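Local coordinates for proteasome assembly chaperone family protein (Pyrococcus furiosus, PDB 3VR0) that activates the archaeal proteasome and is a homologue of proteasome assembly factors, at residues Tyr144-Ile149 with Leu211-Gly216; Glu152-Ala157 with Glu178-Glu183. One frame throughout, in Å; residues are numbered along the deposited sequence.

In the fold
Both contacts are parallel strand pairs in the same mixed sheet, and both are partly buried. Contact 1 joins strands 137-145 and 206-214 at their C-terminal ends, inside the sheet. Contact 2 joins strands 155-159 and 179-181 at the sheet's edge within this chain. Strands 206-214 and 155-159 are neighbours, so the two contacts touch: a salt bridge runs from Glu213 to Arg154, and the Tyr144 ring packs on Leu156. Along the chain, contact 2 is nested inside the loop that contact 1 closes. Contact 1 runs out into a turn with aliphatic packing. Contact 2 adds an aromatic face, a bridging water and a neighbouring subunit.

Contact 1 of 2, residues Tyr144-Ile149 with Leu211-Gly216; sequences YQVPEI and LGESLG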
loop_
_atom_site.group_PDB
_atom_site.type_symbol
_atom_site.label_atom_id
_atom_site.label_comp_id
_atom_site.label_asym_id
_atom_site.label_seq_id
_atom_site.Cartn_x
_atom_site.Cartn_y
_atom_site.Cartn_z
ATOM N N TYR C 144 -14.062 -23.453 3.881
ATOM C CA TYR C 144 -12.822 -23.859 4.517
ATOM C C TYR C 144 -12.060 -24.747 3.533
ATOM O O TYR C 144 -12.517 -25.839 3.214
ATOM C CB TYR C 144 -13.096 -24.592 5.823
ATOM C CG TYR C 144 -11.839 -25.032 6.540
ATOM C CD1 TYR C 144 -11.166 -24.165 7.400
ATOM C CD2 TYR C 144 -11.331 -26.326 6.369
ATOM C CE1 TYR C 144 -10.025 -24.551 8.056
ATOM C CE2 TYR C 144 -10.168 -26.730 7.025
ATOM C CZ TYR C 144 -9.524 -25.838 7.867
ATOM O OH TYR C 144 -8.389 -26.231 8.519
ATOM N N GLN C 145 -10.935 -24.240 3.038
ATOM C CA GLN C 145 -10.143 -24.869 1.976
ATOM C C GLN C 145 -9.538 -26.203 2.431
ATOM O O GLN C 145 -8.886 -26.272 3.476
ATOM C CB GLN C 145 -9.032 -23.914 1.510
ATOM C CG GLN C 145 -7.892 -24.565 0.692
ATOM C CD GLN C 145 -8.214 -24.680 -0.774
ATOM O OE1 GLN C 145 -7.406 -24.337 -1.646
ATOM N NE2 GLN C 145 -9.408 -25.145 -1.061
ATOM N N VAL C 146 -9.760 -27.236 1.620
ATOM C CA VAL C 146 -9.414 -28.618 1.968
ATOM C C VAL C 146 -8.826 -29.338 0.717
ATOM O O VAL C 146 -9.301 -29.122 -0.397
ATOM C CB VAL C 146 -10.688 -29.311 2.573
ATOM C CG1 VAL C 146 -11.357 -30.253 1.589
ATOM C CG2 VAL C 146 -10.407 -29.944 3.901
ATOM N N PRO C 147 -7.775 -30.175 0.889
ATOM C CA PRO C 147 -7.166 -30.785 -0.308
ATOM C C PRO C 147 -8.061 -31.820 -1.048
ATOM O O PRO C 147 -7.864 -32.065 -2.248
ATOM C CB PRO C 147 -5.878 -31.418 0.234
ATOM C CG PRO C 147 -6.140 -31.676 1.685
ATOM C CD PRO C 147 -7.162 -30.667 2.145
ATOM N N GLU C 148 -9.046 -32.387 -0.352
ATOM C CA GLU C 148 -10.015 -33.320 -0.947
ATOM C C GLU C 148 -11.227 -33.531 -0.021
ATOM O O GLU C 148 -11.091 -33.475 1.216
ATOM C CB GLU C 148 -9.344 -34.679 -1.218
ATOM C CG GLU C 148 -8.968 -35.458 0.061
ATOM C CD GLU C 148 -8.572 -36.914 -0.203
ATOM O OE1 GLU C 148 -7.558 -37.161 -0.905
ATOM O OE2 GLU C 148 -9.274 -37.813 0.318
ATOM N N ILE C 149 -12.404 -33.802 -0.596
ATOM C CA ILE C 149 -13.576 -34.117 0.254
ATOM C C ILE C 149 -13.979 -35.588 0.200
ATOM O O ILE C 149 -14.220 -36.146 -0.883
ATOM C CB ILE C 149 -14.823 -33.246 -0.033
ATOM C CG1 ILE C 149 -14.523 -31.770 0.222
ATOM C CG2 ILE C 149 -16.023 -33.721 0.834
ATOM C CD1 ILE C 149 -15.518 -30.811 -0.437
ATOM N N LEU C 211 -18.299 -22.397 8.344
ATOM C CA LEU C 211 -17.529 -22.563 7.127
ATOM C C LEU C 211 -17.582 -24.008 6.658
ATOM O O LEU C 211 -17.369 -24.931 7.444
ATOM C CB LEU C 211 -16.055 -22.155 7.348
ATOM C CG LEU C 211 -15.698 -20.730 7.792
ATOM C CD1 LEU C 211 -14.206 -20.641 7.989
ATOM C CD2 LEU C 211 -16.102 -19.765 6.718
ATOM N N GLY C 212 -17.827 -24.186 5.369
ATOM C CA GLY C 212 -17.962 -25.484 4.807
ATOM C C GLY C 212 -16.716 -25.918 4.065
ATOM O O GLY C 212 -16.105 -25.131 3.326
ATOM N N GLU C 213 -16.384 -27.198 4.227
ATOM C CA GLU C 213 -15.277 -27.805 3.507
ATOM C C GLU C 213 -15.526 -27.756 2.027
ATOM O O GLU C 213 -16.597 -28.091 1.557
ATOM C CB GLU C 213 -15.046 -29.251 3.954
ATOM C CG GLU C 213 -14.440 -29.361 5.321
ATOM C CD GLU C 213 -14.402 -30.804 5.824
ATOM O OE1 GLU C 213 -15.235 -31.631 5.341
ATOM O OE2 GLU C 213 -13.559 -31.100 6.708
ATOM N N SER C 214 -14.510 -27.328 1.296
ATOM C CA SER C 214 -14.606 -27.107 -0.131
ATOM C C SER C 214 -13.228 -27.290 -0.762
ATOM O O SER C 214 -12.206 -27.040 -0.118
ATOM C CB SER C 214 -15.061 -25.679 -0.402
ATOM O OG SER C 214 -15.217 -25.492 -1.793
ATOM N N LEU C 215 -13.217 -27.695 -2.027
ATOM C CA LEU C 215 -11.977 -27.815 -2.792
ATOM C C LEU C 215 -11.452 -26.406 -3.027
ATOM O O LEU C 215 -10.250 -26.140 -2.873
ATOM C CB LEU C 215 -12.208 -28.552 -4.111
ATOM C CG LEU C 215 -12.760 -29.999 -4.046
ATOM C CD1 LEU C 215 -12.737 -30.645 -5.446
ATOM C CD2 LEU C 215 -12.052 -30.914 -2.987
ATOM N N GLY C 216 -12.359 -25.497 -3.380
ATOM C CA GLY C 216 -12.050 -24.081 -3.316
ATOM C C GLY C 216 -11.909 -23.358 -4.633
ATOM O O GLY C 216 -12.140 -22.146 -4.696
#
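Two parallel strands of the central sheet pair here at their C-terminal ends, Tyr144 beside Glu213 and Gln145 beside Ser214. Three backbone bonds join them. Tyr144 N donates to Gly212 O at 2.7 Å. Tyr144 O accepts from Ser214 N at 3.1 Å. Val146 N reaches Ser214 O at 3.0 Å, so the pairing runs one residue past the end of strand 137-145. Tyr144 and Glu213 project from the same face. With CG anti to the backbone N (chi1 -180°), the ring of Tyr144 leads away from strand 206-214. Its CB stays against Leu211 CB at 4.1 Å. The polar end of Glu213 is taken by Arg154, and Ser214 OG bonds to Asp220. Beyond the strands the chain 146-149 turns back. Leu215 CD2 sits against Glu148 CA at 3.8 Å and meets Ile149 CG1 at 4.1 Å, their side chains crossing at a slant. Ile149 CD1 lies 3.5 Å from Glu213 O. Gly216 has a positive phi of 110°, a backbone shape that suits glycine. This is a parallel strand pair of an alpha/beta sheet, its connecting loops leaving from the C-terminal ends.

Contact 2 of 2, residues Glu152-Ala157 with Glu178-Glu183; sequences EPRVLA and EVIWRE
Val155-Ala157 runs parallel to Val179-Trp181, the short strand axes 4.6 Å apart at closest and turned 33° to each other. Four backbone bonds join them: Val155 N to Glu178 O, Ile180 N to Val155 O (2.8 Å), Ala157 N to Ile180 O, and Arg182 N to Ala157 O, the last nearly straight at 174°. On one face Ala157 CB makes a CH-pi contact, 3.9 Å from the centroid of the Trp181 six-membered ring. The same methyl touches Val179 CG1 at 3.8 Å. Lys169 makes a cation-pi contact with Trp181, and Ser80 of the second subunit packs on it. With an alanine in place of Trp181, the Ala157 methyl would probably lose its aromatic cover and Lys169 its cation-pi partner. On the opposite face Leu156 CD2 packs on Ile180 CB at 3.9 Å, the two side by side. Leu156 CB meets Arg182 CG at 3.7 Å. The Arg182 chain bends at chi3 (73°), which brings one face of its guanidinium under Leu156 CD1. A water accepts from Arg182 NH1 and donates to Leu156 O at 2.8 Å. Arg182 NH2 pairs with Asp184. Arg154 NE and Glu178 OE1 lie 4.5 Å apart, beyond a salt bridge; the charge of Arg154 goes to Glu213. Backbone bonds and apolar contacts thus join the two strands of this beta-alpha-beta unit, while the arginines probably balance their charge outside the pair.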
loop_
_atom_site.group_PDB
_atom_site.type_symbol
_atom_site.label_atom_id
_atom_site.label_comp_id
_atom_site.label_asym_id
_atom_site.label_seq_id
_atom_site.Cartn_x
_atom_site.Cartn_y
_atom_site.Cartn_z
ATOM N N GLU C 152 -19.587 -36.413 2.302
ATOM C CA GLU C 152 -20.409 -35.269 2.701
ATOM C C GLU C 152 -19.583 -34.104 3.266
ATOM O O GLU C 152 -18.757 -34.287 4.185
ATOM C CB GLU C 152 -21.537 -35.702 3.650
ATOM C CG GLU C 152 -22.546 -36.662 2.989
ATOM C CD GLU C 152 -23.191 -36.088 1.715
ATOM O OE1 GLU C 152 -22.827 -36.529 0.594
ATOM O OE2 GLU C 152 -24.065 -35.194 1.824
ATOM N N PRO C 153 -19.770 -32.903 2.689
ATOM C CA PRO C 153 -19.095 -31.725 3.222
ATOM C C PRO C 153 -19.463 -31.499 4.692
ATOM O O PRO C 153 -20.632 -31.578 5.070
ATOM C CB PRO C 153 -19.575 -30.592 2.309
ATOM C CG PRO C 153 -20.806 -31.121 1.622
ATOM C CD PRO C 153 -20.509 -32.586 1.458
ATOM N N ARG C 154 -18.440 -31.312 5.514
ATOM C CA ARG C 154 -18.613 -30.967 6.898
ATOM C C ARG C 154 -18.693 -29.418 7.033
ATOM O O ARG C 154 -18.297 -28.696 6.109
ATOM C CB ARG C 154 -17.458 -31.561 7.720
ATOM C CG ARG C 154 -17.242 -33.084 7.462
ATOM C CD ARG C 154 -16.479 -33.836 8.526
ATOM N NE ARG C 154 -15.230 -33.212 8.980
ATOM C CZ ARG C 154 -14.011 -33.474 8.490
ATOM N NH1 ARG C 154 -12.945 -32.860 9.002
ATOM N NH2 ARG C 154 -13.845 -34.333 7.484
ATOM N N VAL C 155 -19.209 -28.937 8.168
ATOM C CA VAL C 155 -19.335 -27.503 8.452
ATOM C C VAL C 155 -18.628 -27.169 9.737
ATOM O O VAL C 155 -18.941 -27.750 10.760
ATOM C CB VAL C 155 -20.833 -27.060 8.567
ATOM C CG1 VAL C 155 -20.970 -25.723 9.345
ATOM C CG2 VAL C 155 -21.422 -26.951 7.195
ATOM N N LEU C 156 -17.678 -26.223 9.701
ATOM C CA LEU C 156 -16.903 -25.919 10.881
ATOM C C LEU C 156 -17.430 -24.648 11.527
ATOM O O LEU C 156 -17.650 -23.640 10.829
ATOM C CB LEU C 156 -15.443 -25.720 10.491
ATOM C CG LEU C 156 -14.721 -26.719 9.586
ATOM C CD1 LEU C 156 -13.288 -26.211 9.383
ATOM C CD2 LEU C 156 -14.681 -28.073 10.253
ATOM N N ALA C 157 -17.567 -24.680 12.850
ATOM C CA ALA C 157 -18.242 -23.647 13.616
ATOM C C ALA C 157 -17.288 -23.066 14.622
ATOM O O ALA C 157 -16.508 -23.801 15.218
ATOM C CB ALA C 157 -19.482 -24.237 14.368
ATOM N N GLU C 178 -23.304 -32.517 9.406
ATOM C CA GLU C 178 -22.382 -32.622 10.526
ATOM C C GLU C 178 -21.711 -31.242 10.777
ATOM O O GLU C 178 -21.183 -30.618 9.848
ATOM C CB GLU C 178 -21.338 -33.705 10.244
ATOM C CG GLU C 178 -20.389 -33.938 11.417
ATOM C CD GLU C 178 -19.315 -34.959 11.128
ATOM O OE1 GLU C 178 -19.112 -35.312 9.934
ATOM O OE2 GLU C 178 -18.665 -35.403 12.099
ATOM N N VAL C 179 -21.749 -30.788 12.031
ATOM C CA VAL C 179 -21.186 -29.511 12.417
ATOM C C VAL C 179 -20.079 -29.759 13.419
ATOM O O VAL C 179 -20.354 -30.158 14.561
ATOM C CB VAL C 179 -22.255 -28.546 13.058
ATOM C CG1 VAL C 179 -21.583 -27.301 13.655
ATOM C CG2 VAL C 179 -23.328 -28.145 12.038
ATOM N N ILE C 180 -18.839 -29.509 12.994
ATOM C CA ILE C 180 -17.672 -29.670 13.854
ATOM C C ILE C 180 -17.357 -28.375 14.564
ATOM O O ILE C 180 -17.169 -27.361 13.911
ATOM C CB ILE C 180 -16.423 -30.083 13.037
ATOM C CG1 ILE C 180 -16.704 -31.362 12.243
ATOM C CG2 ILE C 180 -15.182 -30.222 13.952
ATOM C CD1 ILE C 180 -17.450 -32.422 13.044
ATOM N N TRP C 181 -17.293 -28.431 15.892
ATOM C CA TRP C 181 -16.861 -27.329 16.724
ATOM C C TRP C 181 -15.320 -27.203 16.760
ATOM O O TRP C 181 -14.654 -27.990 17.446
ATOM C CB TRP C 181 -17.500 -27.466 18.123
ATOM C CG TRP C 181 -18.972 -27.194 17.994
ATOM C CD1 TRP C 181 -19.961 -28.097 17.673
ATOM C CD2 TRP C 181 -19.611 -25.910 18.056
ATOM N NE1 TRP C 181 -21.166 -27.454 17.577
ATOM C CE2 TRP C 181 -20.980 -26.112 17.801
ATOM C CE3 TRP C 181 -19.154 -24.608 18.320
ATOM C CZ2 TRP C 181 -21.907 -25.059 17.806
ATOM C CZ3 TRP C 181 -20.078 -23.564 18.331
ATOM C CH2 TRP C 181 -21.434 -23.798 18.075
ATOM N N ARG C 182 -14.782 -26.206 16.032
ATOM C CA ARG C 182 -13.345 -26.132 15.641
ATOM C C ARG C 182 -12.408 -26.184 16.792
ATOM O O ARG C 182 -12.594 -25.482 17.776
ATOM C CB ARG C 182 -13.038 -24.833 14.899
ATOM C CG ARG C 182 -13.743 -24.703 13.598
ATOM C CD ARG C 182 -13.457 -23.370 13.020
ATOM N NE ARG C 182 -12.093 -23.300 12.530
ATOM C CZ ARG C 182 -11.734 -22.652 11.437
ATOM N NH1 ARG C 182 -12.645 -21.993 10.716
ATOM N NH2 ARG C 182 -10.453 -22.635 11.079
ATOM N N GLU C 183 -11.375 -27.001 16.688
ATOM C CA GLU C 183 -10.383 -27.008 17.776
ATOM C C GLU C 183 -8.994 -26.574 17.301
ATOM O O GLU C 183 -8.033 -26.657 18.057
ATOM C CB GLU C 183 -10.284 -28.392 18.434
ATOM C CG GLU C 183 -11.608 -29.080 18.815
ATOM C CD GLU C 183 -11.387 -30.506 19.372
ATOM O OE1 GLU C 183 -10.331 -31.120 19.079
ATOM O OE2 GLU C 183 -12.271 -31.011 20.107
HETATM O O HOH W 1 -15.779 -21.636 11.304
#